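Local coordinates for uncharacterized protein (Chaetomium thermophilum, PDB 3LPZ), which probably acts in the Get pathway of tail-anchored protein biogenesis as an alpha-solenoid Get4 protein that binds Get5, at residues D83-A88 against G98-C103; R105-G110 against K115-E120. All coordinates share one frame; numbering follows the deposited sequence.

Overall arrangement
Both contacts are buried and apolar, and both lie in the part of the alpha-solenoid built from three successive helices, 71-88, 94-104 and 112-128. Contact 1 joins the first two of these, an aromatic ring meeting a leucine and the stem of a lysine. Contact 2 joins the loop after helix 94-104 to helix 112-128 through two phenylalanines, with a water bridge at its exposed margin. Their centres are about 13 Å apart, and Phe117 of contact 2 packs on Leu100 and Cys103 of contact 1. Charge links them as well: Arg86 forms a salt bridge with Glu120, between helices 71-88 and 112-128.

Contact 1 of 2, residues D83-A88 against G98-C103; sequences DTFRQA and GKLLGC
Phe85 reaches from helix 71-88 to Leu100 of helix 94-104, and the two side chains lie alongside one another, pointing opposite ways. The tight part lies along one edge of the phenyl ring. Leu100 CG sits in the ring plane, 3.8 Å from Phe85 CE2, while its two methyls straddle that plane, Leu100 CD1 coming within 3.9 Å of Phe85 CE2 and CD2 lying on the other side. With CG anti to the carbonyl carbon (chi1 -65°), Leu100 carries its branched end across to the ring. The backbones stay well apart, the CA atoms of Phe85 and Leu100 being 10.3 Å from each other, which leaves the side chains to make the join.

This is packing between successive helices of the alpha-solenoid, and the neighbouring layers close over it. Phe85 also meets the ring of Trp124 from helix 112-128 and touches Val55 of helix 51-67, whereas Leu100 packs on Leu81, Val82, Phe117 and Met121. Shortening Leu100 to an alanine would probably leave the CE2 edge of Phe85 poorly covered and the ring freer to shift among its remaining neighbours.

Toward Lys99 the contact is looser. The aliphatic stem of Lys99 runs past the end of the ring, where Lys99 CD lies 4.4 Å from Phe85 CZ, near the ring plane, and the residue is partly exposed. Charge gathers on another side of helix 71-88, around partly exposed Arg86 and Asp83. In one of the two conformers of Asp83, its OD1 lies 2.7 Å from Arg86 NH1, a salt bridge that is therefore tentative. Arg86 NH2 turns to Glu120 and Asp123 of helix 112-128.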
loop_
_atom_site.group_PDB
_atom_site.type_symbol
_atom_site.label_atom_id
_atom_site.label_comp_id
_atom_site.label_asym_id
_atom_site.label_seq_id
_atom_site.Cartn_x
_atom_site.Cartn_y
_atom_site.Cartn_z
ATOM N N ASP A 83 -4.955 -16.024 -14.909
ATOM C CA ASP A 83 -6.289 -16.463 -15.313
ATOM C C ASP A 83 -6.440 -17.984 -15.142
ATOM O O ASP A 83 -7.531 -18.500 -14.878
ATOM C CB ASP A 83 -6.598 -15.985 -16.737
ATOM C CG ASP A 83 -7.080 -14.537 -16.761
ATOM O OD1 ASP A 83 -8.148 -14.221 -16.167
ATOM O OD2 ASP A 83 -6.394 -13.699 -17.363
ATOM N N THR A 84 -5.319 -18.694 -15.287
ATOM C CA THR A 84 -5.302 -20.130 -15.102
ATOM C C THR A 84 -5.551 -20.466 -13.634
ATOM O O THR A 84 -6.298 -21.395 -13.354
ATOM C CB THR A 84 -3.983 -20.747 -15.620
ATOM O OG1 THR A 84 -3.889 -20.488 -17.034
ATOM C CG2 THR A 84 -3.940 -22.264 -15.388
ATOM N N PHE A 85 -4.942 -19.713 -12.708
ATOM C CA PHE A 85 -5.174 -19.912 -11.258
ATOM C C PHE A 85 -6.660 -19.702 -10.943
ATOM O O PHE A 85 -7.269 -20.456 -10.190
ATOM C CB PHE A 85 -4.323 -18.945 -10.411
ATOM C CG PHE A 85 -2.856 -19.357 -10.232
ATOM C CD1 PHE A 85 -2.462 -20.690 -10.191
ATOM C CD2 PHE A 85 -1.878 -18.387 -10.038
ATOM C CE1 PHE A 85 -1.097 -21.050 -9.999
ATOM C CE2 PHE A 85 -0.515 -18.741 -9.849
ATOM C CZ PHE A 85 -0.139 -20.073 -9.822
ATOM N N ARG A 86 -7.237 -18.651 -11.496
ATOM C CA ARG A 86 -8.684 -18.418 -11.365
ATOM C C ARG A 86 -9.557 -19.565 -11.821
ATOM O O ARG A 86 -10.457 -19.983 -11.092
ATOM C CB ARG A 86 -9.094 -17.235 -12.207
ATOM C CG ARG A 86 -8.629 -15.978 -11.701
ATOM C CD ARG A 86 -9.380 -14.895 -12.439
ATOM N NE ARG A 86 -8.972 -13.604 -11.933
ATOM C CZ ARG A 86 -8.143 -12.787 -12.558
ATOM N NH1 ARG A 86 -7.628 -13.121 -13.759
ATOM N NH2 ARG A 86 -7.854 -11.631 -11.991
ATOM N N GLN A 87 -9.311 -20.039 -13.046
ATOM C CA GLN A 87 -10.076 -21.133 -13.639
ATOM C C GLN A 87 -9.917 -22.442 -12.867
ATOM O O GLN A 87 -10.842 -23.234 -12.775
ATOM C CB GLN A 87 -9.629 -21.371 -15.080
ATOM C CG GLN A 87 -10.090 -20.322 -16.028
ATOM C CD GLN A 87 -9.898 -20.776 -17.452
ATOM O OE1 GLN A 87 -10.868 -21.106 -18.136
ATOM N NE2 GLN A 87 -8.645 -20.853 -17.897
ATOM N N ALA A 88 -8.727 -22.655 -12.330
ATOM C CA ALA A 88 -8.442 -23.814 -11.493
ATOM C C ALA A 88 -9.062 -23.699 -10.094
ATOM O O ALA A 88 -9.066 -24.663 -9.363
ATOM C CB ALA A 88 -6.935 -23.990 -11.367
ATOM N N GLY A 98 4.609 -17.779 -4.962
ATOM C CA GLY A 98 6.011 -17.809 -5.386
ATOM C C GLY A 98 6.174 -17.738 -6.908
ATOM O O GLY A 98 7.078 -17.070 -7.428
ATOM N N LYS A 99 5.307 -18.432 -7.634
ATOM C CA LYS A 99 5.361 -18.373 -9.108
ATOM C C LYS A 99 5.052 -16.966 -9.609
ATOM O O LYS A 99 5.678 -16.490 -10.566
ATOM C CB LYS A 99 4.404 -19.391 -9.727
ATOM C CG LYS A 99 4.873 -20.818 -9.548
ATOM C CD LYS A 99 3.902 -21.822 -10.190
ATOM C CE LYS A 99 4.284 -23.287 -9.864
ATOM N NZ LYS A 99 4.026 -23.647 -8.438
ATOM N N LEU A 100 4.068 -16.310 -8.992
ATOM C CA LEU A 100 3.673 -14.955 -9.429
ATOM C C LEU A 100 4.784 -13.939 -9.124
ATOM O O LEU A 100 5.075 -13.069 -9.967
ATOM C CB LEU A 100 2.321 -14.535 -8.829
ATOM C CG LEU A 100 1.138 -15.394 -9.330
ATOM C CD1 LEU A 100 -0.141 -15.072 -8.545
ATOM C CD2 LEU A 100 0.865 -15.169 -10.831
ATOM N N LEU A 101 5.419 -14.073 -7.956
ATOM C CA LEU A 101 6.566 -13.199 -7.609
ATOM C C LEU A 101 7.757 -13.456 -8.517
ATOM O O LEU A 101 8.484 -12.528 -8.863
ATOM C CB LEU A 101 6.983 -13.363 -6.121
ATOM C CG LEU A 101 5.936 -12.882 -5.117
ATOM C CD1 LEU A 101 6.349 -13.320 -3.728
ATOM C CD2 LEU A 101 5.771 -11.331 -5.171
ATOM N N GLY A 102 7.955 -14.711 -8.916
ATOM C CA GLY A 102 9.021 -15.031 -9.860
ATOM C C GLY A 102 8.806 -14.301 -11.190
ATOM O O GLY A 102 9.781 -13.806 -11.801
ATOM N N CYS A 103 7.563 -14.243 -11.665
ATOM C CA CYS A 103 7.259 -13.473 -12.897
ATOM C C CYS A 103 7.429 -11.964 -12.682
ATOM O O CYS A 103 8.092 -11.270 -13.486
ATOM C CB CYS A 103 5.836 -13.761 -13.404
ATOM S SG CYS A 103 5.579 -15.474 -13.962
#

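Contact 2 of 2, residues R105-G110 against K115-E120; sequences RLFQPG and KRFVKE
Different first torsions bring Phe107 and Phe117 together: in Phe107 CG lies anti to the carbonyl carbon (chi1 -79°), which sends the CE1-CZ end of its ring toward helix 112-128, whereas in Phe117 it lies anti to the backbone N (chi1 176°), which presents the CD2 side of the ring to that end. The rings are inclined to each other, their planes at 31° and their centroids 5.3 Å apart. The nearest approach is from Phe107 CE1 to Phe117 CD2, at 3.6 Å. Next to it, Phe107 CZ rests against the root of the other side chain, 3.8 Å from Phe117 CB, so the CE1-CZ end of Phe107 lies against CB, CG and CD2 of Phe117.

Phe107 belongs to the loop between helices 94-104 and 112-128, and Phe117 to the helix that follows. The pair thus packs an inter-helix connection of the alpha-solenoid against the next helix. Ala78 of helix 71-88 touches both rings; Leu66 of helix 51-67 adds to the surroundings of Phe107, and Leu104 to those of Phe117.

Nearer solvent, water joins the same two elements. It donates to Pro109 O, at 3.0 Å from its own oxygen, and accepts from Lys115 NZ at 3.2 Å, linking exposed residues that do not touch directly. On the same helix, Arg116 and Glu120 stand one turn apart. In one of the two conformers of Arg116, its NH1 donates to Glu120 OE2 over 2.6 Å, a salt bridge that holds for that copy alone and is to that extent tentative.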
loop_
_atom_site.group_PDB
_atom_site.type_symbol
_atom_site.label_atom_id
_atom_site.label_comp_id
_atom_site.label_asym_id
_atom_site.label_seq_id
_atom_site.Cartn_x
_atom_site.Cartn_y
_atom_site.Cartn_z
ATOM N N ARG A 105 9.185 -10.083 -10.670
ATOM C CA ARG A 105 10.521 -9.535 -10.508
ATOM C C ARG A 105 11.304 -9.549 -11.824
ATOM O O ARG A 105 12.324 -8.891 -11.937
ATOM C CB ARG A 105 11.279 -10.300 -9.436
ATOM C CG ARG A 105 10.685 -10.094 -8.036
ATOM C CD ARG A 105 11.655 -10.652 -6.999
ATOM N NE ARG A 105 11.177 -10.603 -5.606
ATOM C CZ ARG A 105 11.245 -9.535 -4.810
ATOM N NH1 ARG A 105 11.729 -8.382 -5.273
ATOM N NH2 ARG A 105 10.812 -9.614 -3.543
ATOM N N LEU A 106 10.822 -10.286 -12.824
ATOM C CA LEU A 106 11.510 -10.311 -14.120
ATOM C C LEU A 106 11.002 -9.319 -15.161
ATOM O O LEU A 106 11.617 -9.175 -16.217
ATOM C CB LEU A 106 11.559 -11.736 -14.682
ATOM C CG LEU A 106 12.402 -12.765 -13.900
ATOM C CD1 LEU A 106 12.040 -14.193 -14.360
ATOM C CD2 LEU A 106 13.899 -12.532 -14.055
ATOM N N PHE A 107 9.904 -8.621 -14.885
ATOM C CA PHE A 107 9.450 -7.561 -15.782
ATOM C C PHE A 107 10.382 -6.353 -15.698
ATOM O O PHE A 107 10.847 -6.015 -14.601
ATOM C CB PHE A 107 8.091 -7.017 -15.367
ATOM C CG PHE A 107 6.925 -7.860 -15.766
ATOM C CD1 PHE A 107 6.425 -8.836 -14.895
ATOM C CD2 PHE A 107 6.256 -7.620 -16.975
ATOM C CE1 PHE A 107 5.298 -9.590 -15.242
ATOM C CE2 PHE A 107 5.148 -8.368 -17.320
ATOM C CZ PHE A 107 4.649 -9.342 -16.449
ATOM N N GLN A 108 10.605 -5.680 -16.830
ATOM C CA GLN A 108 11.183 -4.333 -16.811
ATOM C C GLN A 108 10.163 -3.385 -16.200
ATOM O O GLN A 108 8.984 -3.510 -16.498
ATOM C CB GLN A 108 11.499 -3.844 -18.232
ATOM C CG GLN A 108 12.704 -4.518 -18.851
ATOM C CD GLN A 108 13.982 -4.131 -18.144
ATOM O OE1 GLN A 108 14.816 -4.978 -17.863
ATOM N NE2 GLN A 108 14.128 -2.844 -17.822
ATOM N N PRO A 109 10.614 -2.423 -15.361
ATOM C CA PRO A 109 9.739 -1.433 -14.731
ATOM C C PRO A 109 8.805 -0.743 -15.700
ATOM O O PRO A 109 7.644 -0.490 -15.367
ATOM C CB PRO A 109 10.730 -0.412 -14.161
ATOM C CG PRO A 109 11.895 -1.192 -13.848
ATOM C CD PRO A 109 12.000 -2.288 -14.880
ATOM N N GLY A 110 9.304 -0.441 -16.895
ATOM C CA GLY A 110 8.518 0.261 -17.888
ATOM C C GLY A 110 7.671 -0.597 -18.811
ATOM O O GLY A 110 6.990 -0.054 -19.678
ATOM N N LYS A 115 1.711 -3.562 -15.583
ATOM C CA LYS A 115 0.562 -2.896 -14.945
ATOM C C LYS A 115 -0.667 -3.811 -14.911
ATOM O O LYS A 115 -1.328 -3.941 -13.878
ATOM C CB LYS A 115 0.174 -1.609 -15.700
ATOM C CG LYS A 115 1.243 -0.520 -15.755
ATOM C CD LYS A 115 0.767 0.664 -16.633
ATOM C CE LYS A 115 1.599 1.935 -16.406
ATOM N NZ LYS A 115 3.068 1.663 -16.450
ATOM N N ARG A 116 -0.975 -4.407 -16.053
ATOM C CA ARG A 116 -2.068 -5.384 -16.156
ATOM C C ARG A 116 -1.774 -6.603 -15.275
ATOM O O ARG A 116 -2.648 -7.066 -14.555
ATOM C CB ARG A 116 -2.279 -5.821 -17.612
ATOM C CG ARG A 116 -3.527 -6.707 -17.870
ATOM C CD ARG A 116 -3.551 -7.159 -19.335
ATOM N NE ARG A 116 -4.637 -8.089 -19.664
ATOM C CZ ARG A 116 -5.689 -8.322 -18.888
ATOM N NH1 ARG A 116 -5.806 -7.684 -17.735
ATOM N NH2 ARG A 116 -6.620 -9.191 -19.265
ATOM N N PHE A 117 -0.547 -7.117 -15.328
ATOM C CA PHE A 117 -0.189 -8.288 -14.520
ATOM C C PHE A 117 -0.425 -7.996 -13.030
ATOM O O PHE A 117 -1.030 -8.815 -12.323
ATOM C CB PHE A 117 1.254 -8.721 -14.759
ATOM C CG PHE A 117 1.690 -9.852 -13.887
ATOM C CD1 PHE A 117 1.172 -11.143 -14.072
ATOM C CD2 PHE A 117 2.590 -9.631 -12.833
ATOM C CE1 PHE A 117 1.575 -12.221 -13.240
ATOM C CE2 PHE A 117 2.987 -10.704 -11.999
ATOM C CZ PHE A 117 2.475 -12.002 -12.216
ATOM N N VAL A 118 0.031 -6.830 -12.562
ATOM C CA VAL A 118 -0.086 -6.486 -11.142
ATOM C C VAL A 118 -1.550 -6.387 -10.748
ATOM O O VAL A 118 -1.959 -6.933 -9.716
ATOM C CB VAL A 118 0.707 -5.188 -10.757
ATOM C CG1 VAL A 118 0.226 -4.601 -9.390
ATOM C CG2 VAL A 118 2.241 -5.497 -10.729
ATOM N N LYS A 119 -2.337 -5.698 -11.572
ATOM C CA LYS A 119 -3.768 -5.612 -11.351
ATOM C C LYS A 119 -4.439 -6.994 -11.269
ATOM O O LYS A 119 -5.219 -7.251 -10.338
ATOM C CB LYS A 119 -4.407 -4.779 -12.461
ATOM C CG LYS A 119 -5.769 -4.237 -12.148
ATOM C CD LYS A 119 -6.899 -5.156 -12.616
ATOM C CE LYS A 119 -8.255 -4.435 -12.505
ATOM N NZ LYS A 119 -9.312 -5.341 -11.937
ATOM N N GLU A 120 -4.138 -7.871 -12.228
ATOM C CA GLU A 120 -4.776 -9.191 -12.262
ATOM C C GLU A 120 -4.395 -10.034 -11.052
ATOM O O GLU A 120 -5.266 -10.662 -10.435
ATOM C CB GLU A 120 -4.461 -9.944 -13.567
ATOM C CG GLU A 120 -5.034 -9.245 -14.837
ATOM C CD GLU A 120 -6.574 -9.198 -14.888
ATOM O OE1 GLU A 120 -7.268 -10.011 -14.235
ATOM O OE2 GLU A 120 -7.097 -8.328 -15.593
HETATM O O HOH W 1 4.757 -0.963 -16.007
#